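Local coordinates for lipoprotein (Bacillus anthracis, PDB 4JG9) that is of unknown function but, as a putative lipoprotein with a DUF4871 domain, is probably tethered to the cell membrane by a lipid on its N-terminal region, at residues T115-L120 / G153-N158; E73-A78 / P97-G102; W130-T135 / L143-S148; L47-D52 / E163-Q168. One frame throughout, in Å; residues are numbered along the deposited sequence.

Contact 1: T115-L120 / G153-N158; sequences TPTPLL and GLWVLN
L119 and T117 on one side and W155 with L157 on the other form two separate apolar touches, each about as large as the other. L119 puts CD2 4.2 Å from CD1 of L157, and the two leucine side chains cross at about a right angle, so that single methyl groups meet. L119 CG sits between its backbone N and carbonyl carbon (chi1 42°), which brings the isobutyl group over toward L157. The second touch is made by T117, whose methyl CG2 lies 3.9 Å from CZ3 at the six-membered end of the W155 indole, the side chains running obliquely past each other.

The backbones stay well apart, with the CA atoms of L119 and L157 separated by 9.4 Å. Strand 102-110 explains the gap: it bonds to T117 through A108, and L154 bonds to Q111 just past its end, so this strand lies between the weakly bonded strand 117-118 and strand 153-161. Beyond L119 lies M147 of strand 142-147, while I171 of strand 164-173 packs on L157.

Polar ends turn elsewhere. W155 NE1 bonds to S151 O, and T117 OG1 takes a hydrogen bond with N of N40 of the second subunit besides a weak one, 3.3 Å, to P118 O. All four touching residues are buried, so the two segments associate through hydrophobic packing, while the polar group of T117 serves the subunit interface.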
loop_
_atom_site.group_PDB
_atom_site.type_symbol
_atom_site.label_atom_id
_atom_site.label_comp_id
_atom_site.label_asym_id
_atom_site.label_seq_id
_atom_site.Cartn_x
_atom_site.Cartn_y
_atom_site.Cartn_z
ATOM N N THR A 115 -6.001 3.714 10.222
ATOM C CA THR A 115 -5.679 3.521 8.815
ATOM C C THR A 115 -4.186 3.237 8.634
ATOM O O THR A 115 -3.371 4.150 8.670
ATOM C CB THR A 115 -6.030 4.768 8.015
ATOM O OG1 THR A 115 -7.333 5.214 8.390
ATOM C CG2 THR A 115 -6.013 4.466 6.553
ATOM N N PRO A 116 -3.828 1.965 8.421
ATOM C CA PRO A 116 -2.414 1.606 8.279
ATOM C C PRO A 116 -1.858 2.064 6.942
ATOM O O PRO A 116 -2.603 2.246 5.982
ATOM C CB PRO A 116 -2.431 0.079 8.342
ATOM C CG PRO A 116 -3.799 -0.295 7.839
ATOM C CD PRO A 116 -4.718 0.792 8.336
ATOM N N THR A 117 -0.563 2.310 6.897
ATOM C CA THR A 117 0.073 2.736 5.674
ATOM C C THR A 117 1.480 2.198 5.623
ATOM O O THR A 117 2.090 1.943 6.649
ATOM C CB THR A 117 0.100 4.269 5.558
ATOM O OG1 THR A 117 0.557 4.648 4.260
ATOM C CG2 THR A 117 1.011 4.863 6.595
ATOM N N PRO A 118 1.980 2.001 4.418
ATOM C CA PRO A 118 3.364 1.596 4.222
ATOM C C PRO A 118 4.241 2.826 4.196
ATOM O O PRO A 118 3.775 3.882 3.800
ATOM C CB PRO A 118 3.340 0.943 2.845
ATOM C CG PRO A 118 2.201 1.581 2.149
ATOM C CD PRO A 118 1.172 1.799 3.209
ATOM N N LEU A 119 5.490 2.708 4.609
ATOM C CA LEU A 119 6.369 3.804 4.461
ATOM C C LEU A 119 7.584 3.451 3.650
ATOM O O LEU A 119 8.454 4.293 3.564
ATOM C CB LEU A 119 6.749 4.414 5.812
ATOM C CG LEU A 119 7.067 3.505 6.990
ATOM C CD1 LEU A 119 8.325 2.698 6.738
ATOM C CD2 LEU A 119 7.224 4.343 8.239
ATOM N N LEU A 120 7.734 2.292 3.057
ATOM C CA LEU A 120 8.980 2.133 2.328
ATOM C C LEU A 120 8.941 2.705 0.909
ATOM O O LEU A 120 8.012 2.464 0.160
ATOM C CB LEU A 120 9.459 0.689 2.356
ATOM C CG LEU A 120 9.867 0.176 3.729
ATOM C CD1 LEU A 120 10.004 -1.332 3.706
ATOM C CD2 LEU A 120 11.153 0.830 4.187
ATOM N N GLY A 153 3.764 14.455 13.315
ATOM C CA GLY A 153 3.122 13.976 14.522
ATOM C C GLY A 153 3.754 12.674 14.965
ATOM O O GLY A 153 4.797 12.279 14.450
ATOM N N LEU A 154 3.103 11.984 15.896
ATOM C CA LEU A 154 3.591 10.693 16.357
ATOM C C LEU A 154 3.026 9.570 15.482
ATOM O O LEU A 154 1.850 9.585 15.075
ATOM C CB LEU A 154 3.219 10.473 17.825
ATOM C CG LEU A 154 3.819 11.444 18.863
ATOM C CD1 LEU A 154 3.227 11.233 20.247
ATOM C CD2 LEU A 154 5.322 11.275 18.922
ATOM N N TRP A 155 3.898 8.615 15.174
ATOM C CA TRP A 155 3.576 7.454 14.367
ATOM C C TRP A 155 4.100 6.230 15.086
ATOM O O TRP A 155 5.219 6.245 15.600
ATOM C CB TRP A 155 4.262 7.545 13.001
ATOM C CG TRP A 155 3.699 8.614 12.110
ATOM C CD1 TRP A 155 4.003 9.944 12.133
ATOM C CD2 TRP A 155 2.731 8.440 11.061
ATOM N NE1 TRP A 155 3.280 10.610 11.166
ATOM C CE2 TRP A 155 2.493 9.708 10.497
ATOM C CE3 TRP A 155 2.043 7.334 10.550
ATOM C CZ2 TRP A 155 1.599 9.903 9.440
ATOM C CZ3 TRP A 155 1.147 7.525 9.500
ATOM C CH2 TRP A 155 0.933 8.796 8.958
ATOM N N VAL A 156 3.300 5.170 15.129
ATOM C CA VAL A 156 3.784 3.895 15.629
ATOM C C VAL A 156 4.255 3.041 14.455
ATOM O O VAL A 156 3.602 2.984 13.404
ATOM C CB VAL A 156 2.733 3.143 16.475
ATOM C CG1 VAL A 156 1.484 2.813 15.640
ATOM C CG2 VAL A 156 3.345 1.868 17.095
ATOM N N LEU A 157 5.402 2.400 14.625
ATOM C CA LEU A 157 5.946 1.539 13.589
ATOM C C LEU A 157 5.807 0.073 13.993
ATOM O O LEU A 157 6.512 -0.388 14.887
ATOM C CB LEU A 157 7.414 1.877 13.378
ATOM C CG LEU A 157 7.777 2.909 12.315
ATOM C CD1 LEU A 157 6.872 4.100 12.368
ATOM C CD2 LEU A 157 9.226 3.343 12.511
ATOM N N ASN A 158 4.898 -0.653 13.345
ATOM C CA ASN A 158 4.713 -2.078 13.642
ATOM C C ASN A 158 5.590 -2.929 12.743
ATOM O O ASN A 158 5.543 -2.801 11.525
ATOM C CB ASN A 158 3.253 -2.480 13.487
ATOM C CG ASN A 158 2.336 -1.628 14.317
ATOM O OD1 ASN A 158 2.273 -1.783 15.540
ATOM N ND2 ASN A 158 1.626 -0.699 13.663
#

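Contact 2: E73-A78 / P97-G102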
loop_
_atom_site.group_PDB
_atom_site.type_symbol
_atom_site.label_atom_id
_atom_site.label_comp_id
_atom_site.label_asym_id
_atom_site.label_seq_id
_atom_site.Cartn_x
_atom_site.Cartn_y
_atom_site.Cartn_z
ATOM N N GLU A 73 18.466 -4.012 22.309
ATOM C CA GLU A 73 18.808 -5.422 22.214
ATOM C C GLU A 73 17.927 -6.167 21.225
ATOM O O GLU A 73 17.965 -7.385 21.157
ATOM C CB GLU A 73 18.764 -6.091 23.589
ATOM C CG GLU A 73 19.907 -5.692 24.505
ATOM C CD GLU A 73 19.874 -6.397 25.848
ATOM O OE1 GLU A 73 19.232 -7.460 25.957
ATOM O OE2 GLU A 73 20.502 -5.891 26.798
ATOM N N LYS A 74 17.123 -5.435 20.469
ATOM C CA LYS A 74 16.266 -6.060 19.476
ATOM C C LYS A 74 16.402 -5.398 18.121
ATOM O O LYS A 74 17.162 -5.848 17.278
ATOM C CB LYS A 74 14.816 -6.049 19.939
ATOM C CG LYS A 74 14.587 -6.867 21.193
ATOM C CD LYS A 74 13.114 -7.122 21.438
ATOM C CE LYS A 74 12.547 -8.103 20.432
ATOM N NZ LYS A 74 11.108 -8.366 20.690
ATOM N N ILE A 75 15.661 -4.322 17.920
ATOM C CA ILE A 75 15.728 -3.588 16.676
ATOM C C ILE A 75 15.661 -2.088 16.922
ATOM O O ILE A 75 14.947 -1.631 17.794
ATOM C CB ILE A 75 14.616 -4.042 15.714
ATOM C CG1 ILE A 75 14.874 -3.523 14.304
ATOM C CG2 ILE A 75 13.253 -3.614 16.226
ATOM C CD1 ILE A 75 14.040 -4.205 13.248
ATOM N N ALA A 76 16.400 -1.326 16.136
ATOM C CA ALA A 76 16.408 0.119 16.267
ATOM C C ALA A 76 16.817 0.769 14.960
ATOM O O ALA A 76 17.377 0.104 14.082
ATOM C CB ALA A 76 17.352 0.542 17.393
HETATM N N MSE A 77 16.528 2.062 14.830
HETATM C CA MSE A 77 17.009 2.840 13.696
HETATM C C MSE A 77 17.946 3.929 14.189
HETATM O O MSE A 77 17.938 4.272 15.375
HETATM C CB MSE A 77 15.851 3.462 12.924
HETATM C CG MSE A 77 14.899 4.259 13.799
HETATM SE SE MSE A 77 13.511 5.215 12.762
HETATM C CE MSE A 77 14.438 6.927 12.768
ATOM N N ALA A 78 18.762 4.465 13.288
ATOM C CA ALA A 78 19.614 5.586 13.644
ATOM C C ALA A 78 18.734 6.740 14.103
ATOM O O ALA A 78 17.675 7.006 13.511
ATOM C CB ALA A 78 20.459 6.006 12.457
ATOM N N PRO A 97 20.493 -10.939 18.604
ATOM C CA PRO A 97 21.407 -11.994 18.150
ATOM C C PRO A 97 20.644 -13.199 17.612
ATOM O O PRO A 97 21.241 -14.051 16.954
ATOM C CB PRO A 97 22.181 -12.372 19.420
ATOM C CG PRO A 97 21.328 -11.934 20.542
ATOM C CD PRO A 97 20.602 -10.706 20.055
ATOM N N GLU A 98 19.347 -13.269 17.899
ATOM C CA GLU A 98 18.510 -14.330 17.346
ATOM C C GLU A 98 17.374 -13.756 16.482
ATOM O O GLU A 98 16.243 -14.235 16.527
ATOM C CB GLU A 98 17.964 -15.221 18.461
ATOM C CG GLU A 98 18.967 -16.260 18.939
ATOM C CD GLU A 98 18.568 -16.904 20.250
ATOM O OE1 GLU A 98 17.393 -17.306 20.389
ATOM O OE2 GLU A 98 19.431 -17.008 21.144
HETATM N N MSE A 99 17.702 -12.729 15.701
HETATM C CA MSE A 99 16.761 -12.116 14.780
HETATM C C MSE A 99 16.214 -13.169 13.845
HETATM O O MSE A 99 16.982 -13.874 13.201
HETATM C CB MSE A 99 17.462 -11.059 13.935
HETATM C CG MSE A 99 16.496 -10.232 13.105
HETATM SE SE MSE A 99 15.702 -8.832 14.182
HETATM C CE MSE A 99 14.228 -8.493 13.021
ATOM N N PRO A 100 14.882 -13.270 13.752
ATOM C CA PRO A 100 14.256 -14.266 12.873
ATOM C C PRO A 100 14.600 -14.003 11.414
ATOM O O PRO A 100 14.880 -12.864 11.036
ATOM C CB PRO A 100 12.762 -14.039 13.087
ATOM C CG PRO A 100 12.652 -13.244 14.344
ATOM C CD PRO A 100 13.886 -12.413 14.416
ATOM N N THR A 101 14.570 -15.047 10.603
ATOM C CA THR A 101 14.814 -14.910 9.174
ATOM C C THR A 101 13.519 -14.547 8.437
ATOM O O THR A 101 12.452 -15.062 8.778
ATOM C CB THR A 101 15.338 -16.232 8.587
ATOM O OG1 THR A 101 16.514 -16.636 9.285
ATOM C CG2 THR A 101 15.632 -16.103 7.085
ATOM N N GLY A 102 13.608 -13.672 7.435
ATOM C CA GLY A 102 12.463 -13.374 6.583
ATOM C C GLY A 102 12.476 -11.978 5.982
ATOM O O GLY A 102 13.328 -11.157 6.316
#
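A classic beta bulge, in which K74 and I75 both face I71, lies at the start of strand 75-78, and I75 packs on M99 of segment 97-102. Methyl CD1 of I75 lies 4.3 Å from CE of M99, a residue modelled as selenomethionine, and here the ends of two long side chains do the touching. The I75 chain is stretched, with CG1 anti to the backbone N (chi1 -167°) and CD1 carried on in the same extended sense. M99 starts out extended too, then bends at its second torsion (chi2 81°), which swings SE and CE across to the isoleucine.

In the fold, segment 97-102 lies in the link that leads from strand 88-94 of one antiparallel sheet to strand 102-110 of the other, so M99 packs where the chain passes from sheet to sheet. I75 touches W92 and F94 on its own sheet as well as I159 and Y166 of the second, and M99 rests on Y166 and V161.

Nearer the surface, the backbone O of E73 stands 4.4 Å from CD of P97; both residues are exposed. Between these two touches K74, whose side chain sets off away from the loop at CB, forms a salt bridge from NZ to D167 OD2, and the same lysine makes a cation-pi contact with the Y166 ring.

Contact 3: W130-T135 / L143-S148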
loop_
_atom_site.group_PDB
_atom_site.type_symbol
_atom_site.label_atom_id
_atom_site.label_comp_id
_atom_site.label_asym_id
_atom_site.label_seq_id
_atom_site.Cartn_x
_atom_site.Cartn_y
_atom_site.Cartn_z
ATOM N N TRP A 130 5.149 -2.193 1.764
ATOM C CA TRP A 130 5.015 -2.691 3.128
ATOM C C TRP A 130 6.292 -3.382 3.558
ATOM O O TRP A 130 6.678 -3.338 4.737
ATOM C CB TRP A 130 3.889 -3.729 3.232
ATOM C CG TRP A 130 2.548 -3.307 2.692
ATOM C CD1 TRP A 130 2.014 -3.632 1.475
ATOM C CD2 TRP A 130 1.558 -2.517 3.365
ATOM N NE1 TRP A 130 0.750 -3.087 1.350
ATOM C CE2 TRP A 130 0.455 -2.390 2.493
ATOM C CE3 TRP A 130 1.499 -1.906 4.624
ATOM C CZ2 TRP A 130 -0.697 -1.672 2.834
ATOM C CZ3 TRP A 130 0.350 -1.181 4.958
ATOM C CH2 TRP A 130 -0.730 -1.075 4.060
ATOM N N THR A 131 6.926 -4.044 2.593
ATOM C CA THR A 131 7.912 -5.075 2.882
ATOM C C THR A 131 9.189 -4.940 2.062
ATOM O O THR A 131 9.139 -4.632 0.874
ATOM C CB THR A 131 7.268 -6.454 2.603
ATOM O OG1 THR A 131 6.083 -6.587 3.400
ATOM C CG2 THR A 131 8.228 -7.613 2.891
ATOM N N THR A 132 10.338 -5.195 2.678
ATOM C CA THR A 132 11.599 -5.132 1.948
ATOM C C THR A 132 11.630 -6.226 0.897
ATOM O O THR A 132 10.969 -7.252 1.067
ATOM C CB THR A 132 12.792 -5.344 2.873
ATOM O OG1 THR A 132 12.699 -6.641 3.493
ATOM C CG2 THR A 132 12.828 -4.246 3.948
ATOM N N SER A 133 12.379 -6.027 -0.187
ATOM C CA SER A 133 12.486 -7.097 -1.180
ATOM C C SER A 133 13.496 -8.114 -0.715
ATOM O O SER A 133 13.495 -9.263 -1.172
ATOM C CB SER A 133 12.880 -6.586 -2.565
ATOM O OG SER A 133 14.146 -5.968 -2.547
ATOM N N ASN A 134 14.359 -7.706 0.208
ATOM C CA ASN A 134 15.410 -8.612 0.674
ATOM C C ASN A 134 15.035 -9.342 1.956
ATOM O O ASN A 134 14.192 -8.884 2.736
ATOM C CB ASN A 134 16.713 -7.846 0.866
ATOM C CG ASN A 134 16.621 -6.829 1.980
ATOM O OD1 ASN A 134 15.866 -5.855 1.884
ATOM N ND2 ASN A 134 17.416 -7.030 3.030
ATOM N N THR A 135 15.672 -10.485 2.167
ATOM C CA THR A 135 15.431 -11.311 3.337
ATOM C C THR A 135 16.507 -11.010 4.356
ATOM O O THR A 135 17.689 -11.003 4.009
ATOM C CB THR A 135 15.532 -12.798 2.961
ATOM O OG1 THR A 135 14.617 -13.095 1.900
ATOM C CG2 THR A 135 15.264 -13.687 4.166
ATOM N N LEU A 143 20.921 -2.441 7.843
ATOM C CA LEU A 143 20.259 -2.286 6.552
ATOM C C LEU A 143 19.689 -0.877 6.381
ATOM O O LEU A 143 18.951 -0.386 7.230
ATOM C CB LEU A 143 19.142 -3.339 6.403
ATOM C CG LEU A 143 18.407 -3.388 5.046
ATOM C CD1 LEU A 143 19.302 -3.938 3.955
ATOM C CD2 LEU A 143 17.106 -4.173 5.121
ATOM N N PRO A 144 20.022 -0.221 5.266
ATOM C CA PRO A 144 19.497 1.120 4.987
ATOM C C PRO A 144 18.107 1.067 4.384
ATOM O O PRO A 144 17.877 0.305 3.463
ATOM C CB PRO A 144 20.486 1.691 3.973
ATOM C CG PRO A 144 21.264 0.540 3.458
ATOM C CD PRO A 144 20.883 -0.716 4.187
ATOM N N LEU A 145 17.187 1.838 4.950
ATOM C CA LEU A 145 15.819 1.894 4.467
ATOM C C LEU A 145 15.412 3.336 4.213
ATOM O O LEU A 145 15.605 4.216 5.066
ATOM C CB LEU A 145 14.873 1.291 5.502
ATOM C CG LEU A 145 15.106 -0.180 5.840
ATOM C CD1 LEU A 145 14.119 -0.634 6.912
ATOM C CD2 LEU A 145 14.979 -1.020 4.588
ATOM N N THR A 146 14.836 3.587 3.048
ATOM C CA THR A 146 14.361 4.924 2.737
ATOM C C THR A 146 12.884 5.029 3.099
ATOM O O THR A 146 12.045 4.254 2.609
ATOM C CB THR A 146 14.597 5.276 1.261
ATOM O OG1 THR A 146 15.997 5.168 0.973
ATOM C CG2 THR A 146 14.151 6.696 0.961
HETATM N N MSE A 147 12.571 5.987 3.966
HETATM C CA MSE A 147 11.222 6.106 4.500
HETATM C C MSE A 147 10.641 7.479 4.271
HETATM O O MSE A 147 11.375 8.449 4.079
HETATM C CB MSE A 147 11.229 5.844 6.005
HETATM C CG MSE A 147 11.906 4.557 6.416
HETATM SE SE MSE A 147 11.769 4.216 8.342
HETATM C CE MSE A 147 12.982 5.494 8.946
ATOM N N SER A 148 9.316 7.562 4.338
ATOM C CA SER A 148 8.624 8.836 4.288
ATOM C C SER A 148 7.288 8.720 5.022
ATOM O O SER A 148 6.571 7.741 4.836
ATOM C CB SER A 148 8.409 9.262 2.832
ATOM O OG SER A 148 7.917 10.595 2.762
#
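T132 and N134 look across at L145 and L143 in a beta-arch: strands 131-136 and 142-147 follow each other in the chain but bond into different sheets, T132 to L104 in one, L143 to W92 and L145 to I90 in the other. Side chains alone bridge the gap, and the CA atoms of T132 and L145 are 8.6 Å apart.

The side chains of N134 and L143 come from opposite directions. The amide is met by both branches of the leucine, ND2 of N134 lying 3.6 Å from CD2 and 3.7 Å from CD1 of L143, while OD1 of N134 is a little farther from CD2, at 3.9 Å. With CG anti to the backbone N (chi1 -175°), L143 raises this forked end toward the asparagine. It is a van der Waals contact between an amide and two methyls, at the partly exposed end of the arch.

Deeper in, T132 and L145 cross at about a right angle, and methyl CG2 of T132 comes within 3.9 Å of CD2 of L145. The leucine also packs on L104 and I106, on the same sheet as T132, and on W92 of its own. Where the chain turns its corner at S133 and N134, T132 OG1 holds the bend by donating a 2.8 Å hydrogen bond to N134 O, lying in the plane of that carbonyl (C=O...OG1 angle 146°), and pairs with L104 N as well.

Contact 4: L47-D52 / E163-Q168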
loop_
_atom_site.group_PDB
_atom_site.type_symbol
_atom_site.label_atom_id
_atom_site.label_comp_id
_atom_site.label_asym_id
_atom_site.label_seq_id
_atom_site.Cartn_x
_atom_site.Cartn_y
_atom_site.Cartn_z
ATOM N N LEU A 47 -5.488 -4.671 14.169
ATOM C CA LEU A 47 -5.525 -3.456 14.959
ATOM C C LEU A 47 -5.092 -3.698 16.395
ATOM O O LEU A 47 -4.627 -2.795 17.071
ATOM C CB LEU A 47 -6.905 -2.815 14.907
ATOM C CG LEU A 47 -7.105 -1.889 13.714
ATOM C CD1 LEU A 47 -8.482 -1.259 13.746
ATOM C CD2 LEU A 47 -6.037 -0.816 13.709
ATOM N N SER A 48 -5.284 -4.911 16.880
ATOM C CA SER A 48 -4.967 -5.186 18.275
ATOM C C SER A 48 -3.535 -4.818 18.658
ATOM O O SER A 48 -3.257 -4.665 19.843
ATOM C CB SER A 48 -5.235 -6.650 18.625
ATOM O OG SER A 48 -4.461 -7.524 17.819
ATOM N N VAL A 49 -2.631 -4.666 17.684
ATOM C CA VAL A 49 -1.264 -4.249 18.012
ATOM C C VAL A 49 -1.243 -2.841 18.592
ATOM O O VAL A 49 -0.262 -2.445 19.211
ATOM C CB VAL A 49 -0.283 -4.292 16.814
ATOM C CG1 VAL A 49 -0.040 -5.728 16.381
ATOM C CG2 VAL A 49 -0.786 -3.440 15.660
ATOM N N LEU A 50 -2.317 -2.085 18.380
ATOM C CA LEU A 50 -2.415 -0.735 18.930
ATOM C C LEU A 50 -2.728 -0.709 20.425
ATOM O O LEU A 50 -2.611 0.343 21.059
ATOM C CB LEU A 50 -3.505 0.058 18.214
ATOM C CG LEU A 50 -3.295 0.395 16.747
ATOM C CD1 LEU A 50 -4.464 1.231 16.244
ATOM C CD2 LEU A 50 -1.979 1.119 16.556
ATOM N N LYS A 51 -3.142 -1.850 20.976
ATOM C CA LYS A 51 -3.742 -1.893 22.314
ATOM C C LYS A 51 -2.939 -1.248 23.451
ATOM O O LYS A 51 -3.483 -0.472 24.245
ATOM C CB LYS A 51 -4.155 -3.328 22.692
ATOM C CG LYS A 51 -2.970 -4.276 22.913
ATOM C CD LYS A 51 -3.393 -5.694 23.294
ATOM C CE LYS A 51 -2.165 -6.548 23.623
ATOM N NZ LYS A 51 -2.499 -7.808 24.342
ATOM N N ASP A 52 -1.640 -1.516 23.497
ATOM C CA ASP A 52 -0.834 -1.065 24.623
ATOM C C ASP A 52 0.197 -0.033 24.225
ATOM O O ASP A 52 1.170 0.182 24.941
ATOM C CB ASP A 52 -0.119 -2.256 25.253
ATOM C CG ASP A 52 -1.075 -3.262 25.834
ATOM O OD1 ASP A 52 -1.999 -2.853 26.577
ATOM O OD2 ASP A 52 -0.911 -4.462 25.525
ATOM N N GLU A 163 6.269 -12.145 8.033
ATOM C CA GLU A 163 4.830 -11.956 8.273
ATOM C C GLU A 163 4.373 -12.215 9.694
ATOM O O GLU A 163 3.172 -12.229 9.960
ATOM C CB GLU A 163 3.981 -12.774 7.283
ATOM C CG GLU A 163 4.286 -12.424 5.849
ATOM C CD GLU A 163 3.206 -12.872 4.878
ATOM O OE1 GLU A 163 2.258 -13.566 5.321
ATOM O OE2 GLU A 163 3.309 -12.508 3.675
ATOM N N LYS A 164 5.332 -12.418 10.593
ATOM C CA LYS A 164 5.058 -12.624 12.016
ATOM C C LYS A 164 5.445 -11.379 12.810
ATOM O O LYS A 164 6.518 -10.809 12.587
ATOM C CB LYS A 164 5.837 -13.835 12.519
ATOM C CG LYS A 164 5.702 -14.128 14.006
ATOM C CD LYS A 164 6.576 -15.321 14.361
ATOM C CE LYS A 164 6.634 -15.558 15.841
ATOM N NZ LYS A 164 5.358 -16.112 16.354
ATOM N N TYR A 165 4.563 -10.940 13.705
ATOM C CA TYR A 165 4.814 -9.741 14.504
ATOM C C TYR A 165 6.125 -9.843 15.284
ATOM O O TYR A 165 6.393 -10.849 15.938
ATOM C CB TYR A 165 3.650 -9.480 15.462
ATOM C CG TYR A 165 3.840 -8.260 16.329
ATOM C CD1 TYR A 165 3.508 -6.992 15.862
ATOM C CD2 TYR A 165 4.350 -8.370 17.618
ATOM C CE1 TYR A 165 3.684 -5.865 16.657
ATOM C CE2 TYR A 165 4.526 -7.247 18.419
ATOM C CZ TYR A 165 4.197 -6.002 17.932
ATOM O OH TYR A 165 4.374 -4.888 18.727
ATOM N N TYR A 166 6.939 -8.796 15.217
ATOM C CA TYR A 166 8.226 -8.798 15.899
ATOM C C TYR A 166 8.226 -7.826 17.066
ATOM O O TYR A 166 8.454 -8.212 18.207
ATOM C CB TYR A 166 9.369 -8.448 14.939
ATOM C CG TYR A 166 10.703 -8.493 15.635
ATOM C CD1 TYR A 166 11.274 -9.708 15.978
ATOM C CD2 TYR A 166 11.371 -7.331 15.993
ATOM C CE1 TYR A 166 12.486 -9.773 16.635
ATOM C CE2 TYR A 166 12.593 -7.381 16.657
ATOM C CZ TYR A 166 13.140 -8.609 16.973
ATOM O OH TYR A 166 14.342 -8.689 17.623
ATOM N N ASP A 167 8.019 -6.553 16.754
ATOM C CA ASP A 167 7.911 -5.523 17.764
ATOM C C ASP A 167 7.311 -4.248 17.182
ATOM O O ASP A 167 6.880 -4.216 16.021
ATOM C CB ASP A 167 9.275 -5.236 18.393
ATOM C CG ASP A 167 9.173 -4.992 19.898
ATOM O OD1 ASP A 167 8.158 -4.384 20.315
ATOM O OD2 ASP A 167 10.072 -5.441 20.661
ATOM N N GLN A 168 7.285 -3.202 17.996
ATOM C CA GLN A 168 6.754 -1.914 17.576
ATOM C C GLN A 168 7.406 -0.794 18.381
ATOM O O GLN A 168 7.852 -1.015 19.503
ATOM C CB GLN A 168 5.238 -1.888 17.776
ATOM C CG GLN A 168 4.801 -1.749 19.227
ATOM C CD GLN A 168 3.307 -1.968 19.427
ATOM O OE1 GLN A 168 2.838 -2.055 20.560
ATOM N NE2 GLN A 168 2.562 -2.101 18.332
#
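V49, in a short 3-10 segment, faces Y165 and Q168 in the first half of the long strand 164-173. The 3-10 winding is set by L50 N bonding to L47 O at 2.7 Å and K51 N to S48 O at 3.0 Å. On the strand, Y166 and D167 both face I159 in a classic beta bulge. The backbones approach where the CA atoms of V49 and Q168 are 8.4 Å apart.

One hydrogen bond joins the segments: Q168 NE2 donates to V49 O at 3.0 Å, nearly straight at 161°. The oxygen lies almost in the plane of the Q168 amide, but NE2 stands well above the V49 carbonyl plane, 42° out of it. Beyond CG the glutamine chain is extended, which carries the amide across to the 3-10 backbone. NE2 also bonds to N158 OD1, a second grip that fixes the rotation of the amide.

Beside this bond, methyl CG1 of V49 lies 3.7 Å from CE1 and 3.8 Å from CD1 of Y165, packing obliquely against that ring. D167 N sits over one face of the same ring, toward its rim.

Neighbouring strand 153-161 completes the setting: V49 rests on N158 and Y160, and L50 reaches V156. The loop preceding strand 60-63 is thus laid across the last two strands of the sheet, with V53, just after segment 47-52, packing on Q168.

Overall arrangement
Along the chain contact 4 spans the others, joining 47-52 to 163-168; contact 2 closes before contact 1 opens, and contact 3 falls within the stretch bracketed by contact 1. Contacts 1, 3 and 4 all reach the sheet that includes strands 102-110 and 153-161, and contacts 2 and 3 tie in the sheet of strand 88-94. Centres of contacts 1 and 4 are about 12 Å apart, linked by N158 and Q168; those of contacts 1 and 2 about 19 Å. K74 and D167 join contacts 2 and 4. Contacts 2 and 3 thus join the two sheets, contact 1 packs within one and contact 4 lays a loop on it; contacts 1 and 3 also meet the second subunit.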